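Local coordinates for 16S rRNA (adenine(1408)-N(1))-methyltransferase (PDB 4X1O), which probably methylates N1 of adenine 1408 in 16S ribosomal RNA, using S-adenosyl-L-methionine as methyl donor, a modification linked to aminoglycoside resistance, at residues W130-R135 and A142-G147. Residues are numbered along the deposited sequence; the frame is centred on the assembly and turned at random.
Sequences WGKLLR and ADVLSG
Lys132 and Asp143 reach for each other from opposite directions and close a salt bridge, NZ of Lys132 lying 2.7 Å from OD2 of Asp143. The ammonium meets that oxygen on its syn side, 31° out of the carboxylate plane, carried there by a lysine chain that bends at chi2, chi3 and chi4. Beside the bridge, Val144 points toward helix 131-139 and spreads its two methyls: CG1 touches CD1 of Leu133 at 3.8 Å, the two side chains crossing at about a right angle, while CG2 rests 3.9 Å from the backbone O of Lys132. Helices 131-139 and 142-151 follow one another between strands 123-127 and 157-163 of the mixed seven-stranded sheet, in the Rossmann-like fold of class I methyltransferases; the short segments run nearly perpendicular, at 94°, with axes 9.6 Å apart. Leu133 belongs to the S-adenosyl-L-methionine site seen in this protein, with no cofactor bound to this chain, and its side chain neighbours that of Ile110 from the same site. Just before helix 142-151, Glu141 forms a second salt bridge with Lys132 NZ, giving the ammonium two acidic partners. With chi1 at 54°, Asp143 folds OD1 back to a weak hydrogen bond from Val144 N.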
ATOM      1  N   TRP A 130      -2.189   4.047  -8.042  1.00 19.83           N
ATOM      2  CA  TRP A 130      -2.863   4.776  -9.114  1.00 22.40           C
ATOM      3  C   TRP A 130      -3.571   6.006  -8.571  1.00 18.85           C
ATOM      4  O   TRP A 130      -3.647   6.207  -7.357  1.00 19.84           O
ATOM      5  CB  TRP A 130      -3.884   3.880  -9.817  1.00 20.29           C
ATOM      6  CG  TRP A 130      -3.287   2.706 -10.452  1.00 26.41           C
ATOM      7  CD1 TRP A 130      -3.258   1.432  -9.955  1.00 34.06           C
ATOM      8  CD2 TRP A 130      -2.611   2.665 -11.712  1.00 31.50           C
ATOM      9  NE1 TRP A 130      -2.604   0.603 -10.833  1.00 36.69           N
ATOM     10  CE2 TRP A 130      -2.196   1.334 -11.917  1.00 34.54           C
ATOM     11  CE3 TRP A 130      -2.316   3.623 -12.687  1.00 35.56           C
ATOM     12  CZ2 TRP A 130      -1.509   0.936 -13.061  1.00 33.31           C
ATOM     13  CZ3 TRP A 130      -1.630   3.228 -13.818  1.00 41.84           C
ATOM     14  CH2 TRP A 130      -1.232   1.894 -13.994  1.00 41.89           C
ATOM     15  N   GLY A 131      -4.100   6.831  -9.473  1.00 18.86           N
ATOM     16  CA  GLY A 131      -4.910   7.969  -9.078  1.00 21.05           C
ATOM     17  C   GLY A 131      -4.210   8.950  -8.159  1.00 21.99           C
ATOM     18  O   GLY A 131      -3.028   9.212  -8.318  1.00 18.24           O
ATOM     19  N   LYS A 132      -4.957   9.478  -7.197  1.00 21.58           N
ATOM     20  CA  LYS A 132      -4.452  10.482  -6.267  1.00 22.47           C
ATOM     21  C   LYS A 132      -3.256   9.973  -5.453  1.00 20.93           C
ATOM     22  O   LYS A 132      -2.322  10.719  -5.134  1.00 19.06           O
ATOM     23  CB  LYS A 132      -5.579  10.924  -5.327  1.00 22.73           C
ATOM     24  CG  LYS A 132      -5.175  12.016  -4.368  1.00 32.22           C
ATOM     25  CD  LYS A 132      -6.317  13.003  -4.193  1.00 44.15           C
ATOM     26  CE  LYS A 132      -5.792  14.406  -3.965  1.00 48.60           C
ATOM     27  NZ  LYS A 132      -5.045  14.467  -2.684  1.00 55.60           N
ATOM     28  N   LEU A 133      -3.281   8.695  -5.102  1.00 17.27           N
ATOM     29  CA  LEU A 133      -2.165   8.128  -4.357  1.00 16.81           C
ATOM     30  C   LEU A 133      -0.880   8.179  -5.182  1.00 17.77           C
ATOM     31  O   LEU A 133       0.167   8.576  -4.676  1.00 16.74           O
ATOM     32  CB  LEU A 133      -2.498   6.683  -3.932  1.00 19.85           C
ATOM     33  CG  LEU A 133      -1.398   5.923  -3.186  1.00 20.76           C
ATOM     34  CD1 LEU A 133      -1.031   6.635  -1.895  1.00 21.13           C
ATOM     35  CD2 LEU A 133      -1.846   4.488  -2.904  1.00 21.47           C
ATOM     36  N   LEU A 134      -0.965   7.786  -6.448  1.00 15.32           N
ATOM     37  CA  LEU A 134       0.184   7.816  -7.336  1.00 15.97           C
ATOM     38  C   LEU A 134       0.692   9.255  -7.527  1.00 14.61           C
ATOM     39  O   LEU A 134       1.884   9.546  -7.351  1.00 16.87           O
ATOM     40  CB  LEU A 134      -0.181   7.207  -8.690  1.00 14.46           C
ATOM     41  CG  LEU A 134       0.843   7.355  -9.814  1.00 16.37           C
ATOM     42  CD1 LEU A 134       2.167   6.695  -9.422  1.00 17.87           C
ATOM     43  CD2 LEU A 134       0.295   6.767 -11.101  1.00 17.00           C
ATOM     44  N   ARG A 135      -0.223  10.147  -7.878  1.00 16.01           N
ATOM     45  CA  ARG A 135       0.144  11.533  -8.140  1.00 16.73           C
ATOM     46  C   ARG A 135       0.728  12.160  -6.883  1.00 19.77           C
ATOM     47  O   ARG A 135       1.720  12.889  -6.945  1.00 20.38           O
ATOM     48  CB  ARG A 135      -1.063  12.336  -8.630  1.00 16.21           C
ATOM     49  CG  ARG A 135      -0.719  13.772  -9.007  1.00 17.26           C
ATOM     50  CD  ARG A 135      -1.940  14.426  -9.639  1.00 18.10           C
ATOM     51  NE  ARG A 135      -1.687  15.803 -10.056  1.00 20.07           N
ATOM     52  CZ  ARG A 135      -1.142  16.151 -11.214  1.00 20.33           C
ATOM     53  NH1 ARG A 135      -0.770  15.225 -12.089  1.00 19.20           N
ATOM     54  NH2 ARG A 135      -0.971  17.443 -11.495  1.00 21.50           N
ATOM     55  N   ALA A 142       1.530  16.928   0.255  1.00 23.74           N
ATOM     56  CA  ALA A 142       1.470  16.869   1.711  1.00 20.91           C
ATOM     57  C   ALA A 142       0.324  16.018   2.254  1.00 28.58           C
ATOM     58  O   ALA A 142       0.531  15.260   3.189  1.00 25.34           O
ATOM     59  CB  ALA A 142       1.385  18.280   2.287  1.00 27.05           C
ATOM     60  N   ASP A 143      -0.881  16.121   1.687  1.00 23.66           N
ATOM     61  CA  ASP A 143      -1.989  15.365   2.273  1.00 25.51           C
ATOM     62  C   ASP A 143      -1.793  13.842   2.140  1.00 22.53           C
ATOM     63  O   ASP A 143      -2.116  13.082   3.063  1.00 22.44           O
ATOM     64  CB  ASP A 143      -3.332  15.799   1.673  1.00 29.64           C
ATOM     65  CG  ASP A 143      -3.361  15.730   0.159  1.00 47.25           C
ATOM     66  OD1 ASP A 143      -2.290  15.561  -0.461  1.00 48.34           O
ATOM     67  OD2 ASP A 143      -4.466  15.864  -0.409  1.00 55.15           O
ATOM     68  N   VAL A 144      -1.230  13.400   1.021  1.00 20.51           N
ATOM     69  CA  VAL A 144      -0.949  11.971   0.826  1.00 19.95           C
ATOM     70  C   VAL A 144       0.239  11.489   1.676  1.00 19.67           C
ATOM     71  O   VAL A 144       0.167  10.443   2.338  1.00 21.10           O
ATOM     72  CB  VAL A 144      -0.682  11.667  -0.664  1.00 19.86           C
ATOM     73  CG1 VAL A 144      -0.229  10.222  -0.855  1.00 22.49           C
ATOM     74  CG2 VAL A 144      -1.932  11.968  -1.502  1.00 22.35           C
ATOM     75  N   LEU A 145       1.322  12.258   1.683  1.00 21.98           N
ATOM     76  CA  LEU A 145       2.499  11.875   2.471  1.00 18.60           C
ATOM     77  C   LEU A 145       2.205  11.875   3.972  1.00 16.95           C
ATOM     78  O   LEU A 145       2.708  11.026   4.711  1.00 18.23           O
ATOM     79  CB  LEU A 145       3.670  12.816   2.196  1.00 20.70           C
ATOM     80  CG  LEU A 145       4.679  12.425   1.115  1.00 25.94           C
ATOM     81  CD1 LEU A 145       4.009  11.903  -0.137  1.00 29.10           C
ATOM     82  CD2 LEU A 145       5.621  13.607   0.809  1.00 22.04           C
ATOM     83  N   SER A 146       1.424  12.853   4.415  1.00 17.95           N
ATOM     84  CA  SER A 146       1.053  12.957   5.816  1.00 16.65           C
ATOM     85  C   SER A 146       0.127  11.816   6.207  1.00 19.91           C
ATOM     86  O   SER A 146       0.221  11.303   7.311  1.00 21.24           O
ATOM     87  CB  SER A 146       0.380  14.303   6.116  1.00 28.87           C
ATOM     88  OG  SER A 146       1.350  15.336   6.083  1.00 35.67           O
ATOM     89  N   GLY A 147      -0.770  11.437   5.298  1.00 21.59           N
ATOM     90  CA  GLY A 147      -1.670  10.325   5.547  1.00 22.06           C
ATOM     91  C   GLY A 147      -0.902   9.032   5.719  1.00 19.44           C
ATOM     92  O   GLY A 147      -1.183   8.237   6.624  1.00 20.55           O
TER